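Local coordinates for protein hydrolase, alpha/beta hydrolase FOLD family (Staphylococcus aureus, PDB 2XMZ) that catalyses a lyase step of menaquinone biosynthesis as 2-succinyl-6-hydroxy-2,4-cyclohexadiene-1-carboxylate synthase (MenH), using an alpha/beta hydrolase fold, at residues K183-K186 against A187-Y191; N125-E128 against R129-V132; Q159-L162 against E163-V166; G244-I247 against H248-D251. One frame throughout, in Å; residues are numbered along the deposited sequence.

Contact 1 of 4, residues K183-K186 against A187-Y191; sequences KMAK and ALRDY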
loop_
_atom_site.group_PDB
_atom_site.type_symbol
_atom_site.label_atom_id
_atom_site.label_comp_id
_atom_site.label_asym_id
_atom_site.label_seq_id
_atom_site.Cartn_x
_atom_site.Cartn_y
_atom_site.Cartn_z
ATOM N N LYS A 183 16.721 2.372 -6.980
ATOM C CA LYS A 183 15.329 2.087 -7.270
ATOM C C LYS A 183 14.379 2.846 -6.358
ATOM O O LYS A 183 13.346 3.303 -6.820
ATOM C CB LYS A 183 15.022 0.580 -7.228
ATOM C CG LYS A 183 15.739 -0.172 -8.312
ATOM C CD LYS A 183 15.331 -1.637 -8.394
ATOM C CE LYS A 183 16.108 -2.332 -9.522
ATOM N NZ LYS A 183 15.587 -3.701 -9.752
ATOM N N MET A 184 14.729 2.982 -5.071
ATOM C CA MET A 184 13.912 3.764 -4.155
ATOM C C MET A 184 13.829 5.206 -4.646
ATOM O O MET A 184 12.768 5.804 -4.617
ATOM C CB MET A 184 14.460 3.675 -2.717
ATOM C CG MET A 184 14.414 2.245 -2.138
ATOM S SD MET A 184 12.679 1.641 -2.026
ATOM C CE MET A 184 12.535 0.691 -3.543
ATOM N N ALA A 185 14.951 5.739 -5.120
ATOM C CA ALA A 185 14.993 7.092 -5.675
ATOM C C ALA A 185 14.051 7.232 -6.878
ATOM O O ALA A 185 13.285 8.193 -6.960
ATOM C CB ALA A 185 16.436 7.467 -6.068
ATOM N N LYS A 186 14.081 6.254 -7.788
ATOM C CA LYS A 186 13.254 6.313 -8.955
ATOM C C LYS A 186 11.793 6.203 -8.541
ATOM O O LYS A 186 10.975 6.941 -9.053
ATOM C CB LYS A 186 13.662 5.276 -10.009
ATOM C CG LYS A 186 12.849 5.386 -11.308
ATOM C CD LYS A 186 13.331 4.404 -12.357
ATOM C CE LYS A 186 12.396 4.363 -13.583
ATOM N NZ LYS A 186 12.268 5.700 -14.231
ATOM N N ALA A 187 11.469 5.295 -7.607
ATOM C CA ALA A 187 10.094 5.199 -7.088
ATOM C C ALA A 187 9.590 6.555 -6.589
ATOM O O ALA A 187 8.476 6.977 -6.936
ATOM C CB ALA A 187 9.987 4.130 -5.972
ATOM N N LEU A 188 10.393 7.231 -5.783
ATOM C CA LEU A 188 10.035 8.584 -5.304
ATOM C C LEU A 188 9.807 9.582 -6.434
ATOM O O LEU A 188 8.782 10.268 -6.458
ATOM C CB LEU A 188 11.086 9.128 -4.331
ATOM C CG LEU A 188 11.147 8.435 -2.960
ATOM C CD1 LEU A 188 12.367 8.918 -2.177
ATOM C CD2 LEU A 188 9.844 8.615 -2.159
ATOM N N ARG A 189 10.760 9.670 -7.368
ATOM C CA ARG A 189 10.625 10.631 -8.473
ATOM C C ARG A 189 9.436 10.339 -9.394
ATOM O O ARG A 189 8.793 11.269 -9.864
ATOM C CB ARG A 189 11.930 10.768 -9.281
ATOM C CG ARG A 189 13.184 11.079 -8.421
ATOM C CD ARG A 189 14.364 11.647 -9.205
ATOM N NE ARG A 189 15.663 11.218 -8.663
ATOM C CZ ARG A 189 16.475 11.944 -7.884
ATOM N NH1 ARG A 189 16.160 13.187 -7.475
ATOM N NH2 ARG A 189 17.620 11.410 -7.486
ATOM N N ASP A 190 9.160 9.065 -9.668
ATOM C CA ASP A 190 8.118 8.679 -10.636
ATOM C C ASP A 190 6.730 8.514 -10.038
ATOM O O ASP A 190 5.753 8.830 -10.694
ATOM C CB ASP A 190 8.473 7.393 -11.392
ATOM C CG ASP A 190 9.684 7.548 -12.256
ATOM O OD1 ASP A 190 10.276 8.643 -12.245
ATOM O OD2 ASP A 190 10.046 6.577 -12.932
ATOM N N TYR A 191 6.619 7.998 -8.823
ATOM C CA TYR A 191 5.256 7.829 -8.255
ATOM C C TYR A 191 5.107 8.211 -6.791
ATOM O O TYR A 191 4.158 7.788 -6.102
ATOM C CB TYR A 191 4.623 6.475 -8.590
ATOM C CG TYR A 191 5.253 5.229 -8.005
ATOM C CD1 TYR A 191 4.624 4.551 -6.955
ATOM C CD2 TYR A 191 6.425 4.688 -8.530
ATOM C CE1 TYR A 191 5.122 3.373 -6.445
ATOM C CE2 TYR A 191 6.964 3.484 -8.014
ATOM C CZ TYR A 191 6.295 2.840 -6.957
ATOM O OH TYR A 191 6.744 1.659 -6.402
#
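Lys186 and Asp190 form a salt bridge one helical turn apart, and this is the tightly held part of the contact. Lys186 NZ lies 2.7 Å from Asp190 OD2 and takes the syn lone pair of that oxygen, the one on the side of OD1. The lysine chain runs extended up to CE. It then bends at its last torsion (chi4 59°), which swings NZ back onto the carboxylate. The aliphatic part joins in lower down, with Lys186 CG 3.5 Å from Asp190 OD2. From outside, Trp64 gives its backbone N to Asp190 OD2 and its ring to Lys186 as a cation-pi partner, and Glu62 O makes a weak hydrogen bond with Lys186 NZ.

Both segments belong to helix 181-191. This is one of the helices inserted between strands 110-114 and 210-215 of the central sheet, the usual place of the lid in this fold.

Regular i to i+4 bonds run through the turn, such as Leu188 N to Met184 O at 3.0 Å and Arg189 N to Ala185 O at 3.0 Å. Arg189 CG presses to 3.2 Å from Ala185 O. Helix 123-143 lies against this part of the helix: Met184 packs on its Leu140, and the Arg189 guanidinium forms a salt bridge with its Asp141.

Lys183 makes the loose side. It is partly exposed, and its extended chain leads away from the following turn. Even its nearest side-chain atom, CB, stays 5.9 Å from Ala187 N.

Contact 2 of 4, residues N125-E128 against R129-V132; sequences NQLE and RRLV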
loop_
_atom_site.group_PDB
_atom_site.type_symbol
_atom_site.label_atom_id
_atom_site.label_comp_id
_atom_site.label_asym_id
_atom_site.label_seq_id
_atom_site.Cartn_x
_atom_site.Cartn_y
_atom_site.Cartn_z
ATOM N N ASN A 125 1.105 22.466 -1.986
ATOM C CA ASN A 125 1.447 21.350 -1.126
ATOM C C ASN A 125 1.986 20.180 -1.951
ATOM O O ASN A 125 2.863 19.466 -1.488
ATOM C CB ASN A 125 0.271 20.915 -0.237
ATOM C CG ASN A 125 -0.081 21.949 0.835
ATOM O OD1 ASN A 125 0.741 22.782 1.211
ATOM N ND2 ASN A 125 -1.309 21.892 1.323
ATOM N N GLN A 126 1.478 20.008 -3.171
ATOM C CA GLN A 126 1.993 18.969 -4.070
ATOM C C GLN A 126 3.457 19.247 -4.388
ATOM O O GLN A 126 4.283 18.331 -4.348
ATOM C CB GLN A 126 1.196 18.882 -5.377
ATOM C CG GLN A 126 -0.188 18.261 -5.261
ATOM C CD GLN A 126 -1.020 18.415 -6.542
ATOM O OE1 GLN A 126 -0.764 19.297 -7.370
ATOM N NE2 GLN A 126 -2.023 17.568 -6.692
ATOM N N LEU A 127 3.762 20.513 -4.681
ATOM C CA LEU A 127 5.125 20.955 -4.961
ATOM C C LEU A 127 6.040 20.774 -3.754
ATOM O O LEU A 127 7.167 20.296 -3.911
ATOM C CB LEU A 127 5.152 22.409 -5.448
ATOM C CG LEU A 127 6.542 22.984 -5.791
ATOM C CD1 LEU A 127 7.314 22.138 -6.844
ATOM C CD2 LEU A 127 6.440 24.435 -6.232
ATOM N N GLU A 128 5.566 21.171 -2.564
ATOM C CA GLU A 128 6.341 21.027 -1.322
ATOM C C GLU A 128 6.808 19.569 -1.212
ATOM O O GLU A 128 7.968 19.290 -0.918
ATOM C CB GLU A 128 5.483 21.378 -0.094
ATOM C CG GLU A 128 5.459 22.854 0.318
ATOM C CD GLU A 128 4.299 23.188 1.288
ATOM O OE1 GLU A 128 3.722 22.245 1.904
ATOM O OE2 GLU A 128 3.966 24.394 1.426
ATOM N N ARG A 129 5.886 18.658 -1.475
ATOM C CA ARG A 129 6.134 17.250 -1.340
ATOM C C ARG A 129 7.074 16.720 -2.416
ATOM O O ARG A 129 7.941 15.902 -2.119
ATOM C CB ARG A 129 4.818 16.478 -1.368
ATOM C CG ARG A 129 4.996 15.008 -1.348
ATOM C CD ARG A 129 5.781 14.549 -0.112
ATOM N NE ARG A 129 5.743 13.099 -0.029
ATOM C CZ ARG A 129 4.882 12.434 0.732
ATOM N NH1 ARG A 129 4.007 13.104 1.484
ATOM N NH2 ARG A 129 4.889 11.107 0.737
ATOM N N ARG A 130 6.885 17.179 -3.654
ATOM C CA ARG A 130 7.792 16.846 -4.748
ATOM C C ARG A 130 9.221 17.204 -4.413
ATOM O O ARG A 130 10.109 16.379 -4.580
ATOM C CB ARG A 130 7.390 17.534 -6.050
ATOM C CG ARG A 130 6.285 16.786 -6.788
ATOM C CD ARG A 130 6.258 17.147 -8.272
ATOM N NE ARG A 130 5.959 18.549 -8.538
ATOM C CZ ARG A 130 4.744 19.087 -8.519
ATOM N NH1 ARG A 130 4.587 20.374 -8.812
ATOM N NH2 ARG A 130 3.690 18.346 -8.212
ATOM N N LEU A 131 9.438 18.434 -3.950
ATOM C CA LEU A 131 10.777 18.885 -3.528
ATOM C C LEU A 131 11.396 17.970 -2.463
ATOM O O LEU A 131 12.567 17.601 -2.560
ATOM C CB LEU A 131 10.743 20.325 -3.015
ATOM C CG LEU A 131 10.470 21.474 -3.996
ATOM C CD1 LEU A 131 9.941 22.712 -3.260
ATOM C CD2 LEU A 131 11.725 21.868 -4.769
ATOM N N VAL A 132 10.613 17.612 -1.453
ATOM C CA VAL A 132 11.100 16.771 -0.373
ATOM C C VAL A 132 11.441 15.373 -0.892
ATOM O O VAL A 132 12.508 14.852 -0.598
ATOM C CB VAL A 132 10.073 16.668 0.769
ATOM C CG1 VAL A 132 10.474 15.582 1.750
ATOM C CG2 VAL A 132 9.952 18.000 1.489
#
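Arg130 folds back along helix 123-143 and lays one face of its guanidinium over the backbone of Leu127. This is an i to i+3 contact on a surface helix of the inserted region that follows strand 110-114. Leu127 CA stands 3.9 Å above the guanidinium plane, off towards its rim. The leucine side chain crosses the arginine at about a right angle, with Leu127 CD1 3.8 Å from Arg130 NH1. At the other terminal nitrogen, Gln126 CB comes 3.8 Å from Arg130 NH2. The bend that makes this possible is at chi3 (-63°), which turns the group back towards the preceding turn.

The next shell holds these groups in place. Arg130 NH2 is hydrogen-bonded to Gly194 O, and Gln126 NE2 to Ile120 O, so both side chains are tied to neighbouring loops. Arg129 is bent at chi2 (58°) and forms a salt bridge with Asp133 through NE. The i to i+4 backbone bonds set the turn. Arg130 N bonds to Gln126 O at 2.9 Å, and Leu131 N to Leu127 O at 2.9 Å with a nearly straight N-H (176°). Along the exposed surface, Leu127 CG rests 4.2 Å from Leu131 CD1.

Contact 3 of 4, residues Q159-L162 against E163-V166; sequences QSQL and ELPV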
loop_
_atom_site.group_PDB
_atom_site.type_symbol
_atom_site.label_atom_id
_atom_site.label_comp_id
_atom_site.label_asym_id
_atom_site.label_seq_id
_atom_site.Cartn_x
_atom_site.Cartn_y
_atom_site.Cartn_z
ATOM N N GLN A 159 7.166 6.928 14.834
ATOM C CA GLN A 159 7.530 6.945 16.250
ATOM C C GLN A 159 6.971 5.737 17.019
ATOM O O GLN A 159 7.655 5.161 17.868
ATOM C CB GLN A 159 7.087 8.265 16.896
ATOM C CG GLN A 159 7.561 8.454 18.304
ATOM C CD GLN A 159 7.213 9.818 18.864
ATOM O OE1 GLN A 159 7.677 10.190 19.951
ATOM N NE2 GLN A 159 6.399 10.579 18.129
ATOM N N SER A 160 5.742 5.340 16.693
ATOM C CA SER A 160 5.083 4.222 17.364
ATOM C C SER A 160 5.843 2.899 17.177
ATOM O O SER A 160 5.721 1.999 18.002
ATOM C CB SER A 160 3.648 4.058 16.865
ATOM O OG SER A 160 3.664 3.581 15.529
ATOM N N GLN A 161 6.642 2.796 16.121
ATOM C CA GLN A 161 7.434 1.574 15.900
ATOM C C GLN A 161 8.541 1.363 16.929
ATOM O O GLN A 161 8.955 0.228 17.168
ATOM C CB GLN A 161 8.023 1.539 14.490
ATOM C CG GLN A 161 6.959 1.431 13.403
ATOM C CD GLN A 161 7.531 1.207 12.026
ATOM O OE1 GLN A 161 8.759 1.089 11.848
ATOM N NE2 GLN A 161 6.644 1.126 11.028
ATOM N N LEU A 162 9.016 2.453 17.537
ATOM C CA LEU A 162 10.114 2.386 18.510
ATOM C C LEU A 162 9.702 1.572 19.737
ATOM O O LEU A 162 10.540 1.165 20.554
ATOM C CB LEU A 162 10.560 3.791 18.930
ATOM C CG LEU A 162 11.050 4.723 17.820
ATOM C CD1 LEU A 162 10.947 6.174 18.286
ATOM C CD2 LEU A 162 12.482 4.383 17.367
ATOM N N GLU A 163 8.401 1.323 19.824
ATOM C CA GLU A 163 7.807 0.554 20.898
ATOM C C GLU A 163 7.593 -0.930 20.548
ATOM O O GLU A 163 7.202 -1.721 21.409
ATOM C CB GLU A 163 6.477 1.203 21.315
ATOM C CG GLU A 163 6.646 2.458 22.174
ATOM C CD GLU A 163 7.106 2.131 23.577
ATOM O OE1 GLU A 163 8.318 1.858 23.780
ATOM O OE2 GLU A 163 6.249 2.146 24.486
ATOM N N LEU A 164 7.847 -1.302 19.298
ATOM C CA LEU A 164 7.629 -2.679 18.844
ATOM C C LEU A 164 8.658 -3.647 19.415
ATOM O O LEU A 164 9.721 -3.213 19.865
ATOM C CB LEU A 164 7.616 -2.747 17.310
ATOM C CG LEU A 164 6.356 -2.131 16.698
ATOM C CD1 LEU A 164 6.468 -2.003 15.195
ATOM C CD2 LEU A 164 5.072 -2.876 17.116
ATOM N N PRO A 165 8.337 -4.961 19.421
ATOM C CA PRO A 165 9.318 -5.919 19.898
ATOM C C PRO A 165 10.532 -5.867 18.977
ATOM O O PRO A 165 10.386 -5.642 17.775
ATOM C CB PRO A 165 8.598 -7.270 19.765
ATOM C CG PRO A 165 7.149 -6.934 19.720
ATOM C CD PRO A 165 7.107 -5.635 18.965
ATOM N N VAL A 166 11.716 -6.065 19.552
ATOM C CA VAL A 166 12.973 -5.917 18.810
ATOM C C VAL A 166 13.039 -6.752 17.512
ATOM O O VAL A 166 13.604 -6.293 16.514
ATOM C CB VAL A 166 14.207 -6.092 19.743
ATOM C CG1 VAL A 166 14.266 -7.499 20.358
ATOM C CG2 VAL A 166 15.490 -5.748 19.013
#
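The flat peptide carbonyl of Gln161 receives Leu164 N above its plane. The donor stands 59° out of that plane, so the bond does not follow a lone pair, although it is short at 2.8 Å between Leu164 N and Gln161 O. The C=O...N angle is only 121°. This steep approach fits the end of a 3-10 turn, where bonds run from i+3 to i. The turn lies in the loop between helices 145-152 and 166-177. In its last four residues, Gln161-Leu164, the middle pair Leu162 and Glu163 has type I turn angles. Leu162 N to Gln159 O is also an i+3 to i bond, at 3.0 Å. Glu163 N to Ser160 O is a weak bond, and the place of Glu163 N is less sure.

Leu164 doubles back over the residue that holds its N-H. Its CB is 3.3 Å from Gln161 O, and its CD1 lies 3.8 Å from Gln161 CA. CG sits opposite the carbonyl carbon (chi1 -72°), which brings CD1 back over Gln161. The two side chains cross at a slant.

Beyond the turn, Ser160 OG is hydrogen-bonded to Glu250 OE2, and Leu164 packs on Val249 and Glu250. The turn is thus joined to helix 247-250. Gln161 packs against Ile172 and Arg176 of helix 166-177, whose N-cap position is taken by Pro165. Within the turn, the apolar stem of Gln161 meets a single leucine methyl, with CB and CG each 3.9 Å from Leu164 CD1.

Contact 4 of 4, residues G244-I247 against H248-D251; sequences GHTI and HVED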
loop_
_atom_site.group_PDB
_atom_site.type_symbol
_atom_site.label_atom_id
_atom_site.label_comp_id
_atom_site.label_asym_id
_atom_site.label_seq_id
_atom_site.Cartn_x
_atom_site.Cartn_y
_atom_site.Cartn_z
ATOM N N GLY A 244 0.165 2.961 15.176
ATOM C CA GLY A 244 0.527 4.040 14.270
ATOM C C GLY A 244 0.251 3.703 12.820
ATOM O O GLY A 244 -0.788 3.110 12.474
ATOM N N HIS A 245 1.189 4.072 11.970
ATOM C CA HIS A 245 0.975 4.029 10.532
ATOM C C HIS A 245 0.864 2.596 9.995
ATOM O O HIS A 245 -0.066 2.276 9.244
ATOM C CB HIS A 245 2.111 4.767 9.835
ATOM C CG HIS A 245 1.810 5.131 8.421
ATOM N ND1 HIS A 245 0.855 6.068 8.083
ATOM C CD2 HIS A 245 2.363 4.717 7.257
ATOM C CE1 HIS A 245 0.819 6.195 6.766
ATOM N NE2 HIS A 245 1.736 5.403 6.242
ATOM N N THR A 246 1.808 1.742 10.386
ATOM C CA THR A 246 1.858 0.365 9.860
ATOM C C THR A 246 1.084 -0.568 10.796
ATOM O O THR A 246 1.669 -1.387 11.523
ATOM C CB THR A 246 3.292 -0.132 9.665
ATOM O OG1 THR A 246 4.119 0.932 9.180
ATOM C CG2 THR A 246 3.337 -1.294 8.680
ATOM N N ILE A 247 -0.232 -0.438 10.746
ATOM C CA ILE A 247 -1.139 -1.224 11.572
ATOM C C ILE A 247 -0.909 -2.728 11.399
ATOM O O ILE A 247 -0.841 -3.455 12.389
ATOM C CB ILE A 247 -2.613 -0.963 11.231
ATOM C CG1 ILE A 247 -2.929 0.535 11.146
ATOM C CG2 ILE A 247 -3.521 -1.660 12.273
ATOM C CD1 ILE A 247 -4.264 0.821 10.437
ATOM N N HIS A 248 -0.761 -3.192 10.158
ATOM C CA HIS A 248 -0.642 -4.647 9.902
ATOM C C HIS A 248 0.569 -5.271 10.580
ATOM O O HIS A 248 0.678 -6.500 10.696
ATOM C CB HIS A 248 -0.727 -4.984 8.393
ATOM C CG HIS A 248 0.437 -4.528 7.566
ATOM N ND1 HIS A 248 0.393 -3.406 6.773
ATOM C CD2 HIS A 248 1.653 -5.089 7.354
ATOM C CE1 HIS A 248 1.550 -3.259 6.149
ATOM N NE2 HIS A 248 2.325 -4.282 6.471
ATOM N N VAL A 249 1.486 -4.428 11.034
ATOM C CA VAL A 249 2.658 -4.913 11.778
ATOM C C VAL A 249 2.523 -4.718 13.299
ATOM O O VAL A 249 3.064 -5.505 14.076
ATOM C CB VAL A 249 3.939 -4.222 11.272
ATOM C CG1 VAL A 249 5.087 -4.476 12.201
ATOM C CG2 VAL A 249 4.298 -4.744 9.901
ATOM N N GLU A 250 1.827 -3.660 13.713
ATOM C CA GLU A 250 1.800 -3.274 15.125
ATOM C C GLU A 250 0.719 -4.036 15.879
ATOM O O GLU A 250 0.904 -4.379 17.050
ATOM C CB GLU A 250 1.601 -1.760 15.281
ATOM C CG GLU A 250 2.718 -0.938 14.663
ATOM C CD GLU A 250 2.744 0.505 15.145
ATOM O OE1 GLU A 250 1.855 0.910 15.931
ATOM O OE2 GLU A 250 3.665 1.239 14.713
ATOM N N ASP A 251 -0.407 -4.282 15.198
ATOM C CA ASP A 251 -1.451 -5.171 15.694
ATOM C C ASP A 251 -1.955 -6.062 14.559
ATOM O O ASP A 251 -3.037 -5.809 13.985
ATOM C CB ASP A 251 -2.607 -4.377 16.281
ATOM C CG ASP A 251 -3.486 -5.223 17.188
ATOM O OD1 ASP A 251 -3.390 -6.477 17.125
ATOM O OD2 ASP A 251 -4.265 -4.628 17.971
HETATM O O HOH W 1 3.877 2.013 12.339
#
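Gly244 and Glu250 close the loop that carries His245, the probable histidine of a Ser-His-Asp triad. Gly244 N donates to Glu250 OE1 at 2.8 Å, with a fairly straight N-H. It comes from above the carboxylate plane, 49° out of it. The other oxygen, Glu250 OE2, takes a bond from a water at 2.5 Å, and the same water accepts from Thr246 N at 2.9 Å. The glutamate therefore grips the loop on both sides of His245, once directly and once through water. Ser160 also bonds OE2.

The loop follows strand 235-240, the last strand of the sheet, as expected for the catalytic histidine in an alpha/beta hydrolase. His245 is hydrogen-bonded to Ser91 through NE2 and to Asp218 through ND1, consistent with a charge relay.

Thr246 is the centre of an inverse gamma turn and leads into the short helix 247-250. Its carbonyl oxygen is shared: Val249 N reaches it at 3.1 Å from above the carbonyl plane, and Glu250 N at 3.2 Å within that plane. Its methyl lies over one face of the His248 ring, a CH-pi contact with Thr246 CG2 3.9 Å from the ring centroid and 22° off the normal. His248 reaches this place with CG between its own N and carbonyl carbon (chi1 69°). Glu114 and Thr31 hold the ring's two nitrogens, and Tyr90 OH binds Thr246 OG1. The same methyl, Thr246 CG2, also touches Val249 CG2 at 3.8 Å, the two side chains pointing the same way.

How the contacts relate
The chain passes through contact 2, contact 3, contact 1 and contact 4 in that order. The first three lie in the segment inserted between strands 110-114 and 210-215, and contact 4 follows strand 235-240. Contacts 1 and 2 sit on helices 181-191 and 123-143, with centres about 14 Å apart and nearest atoms about 6 Å apart. Contacts 3 and 4 touch, their centres about 10 Å apart, and join the inserted region to the histidine loop. Contacts 1 and 4 are about 24 Å apart between centres. A loop of the inserted region thus meets the histidine loop, consistent with a lid over the probable active site.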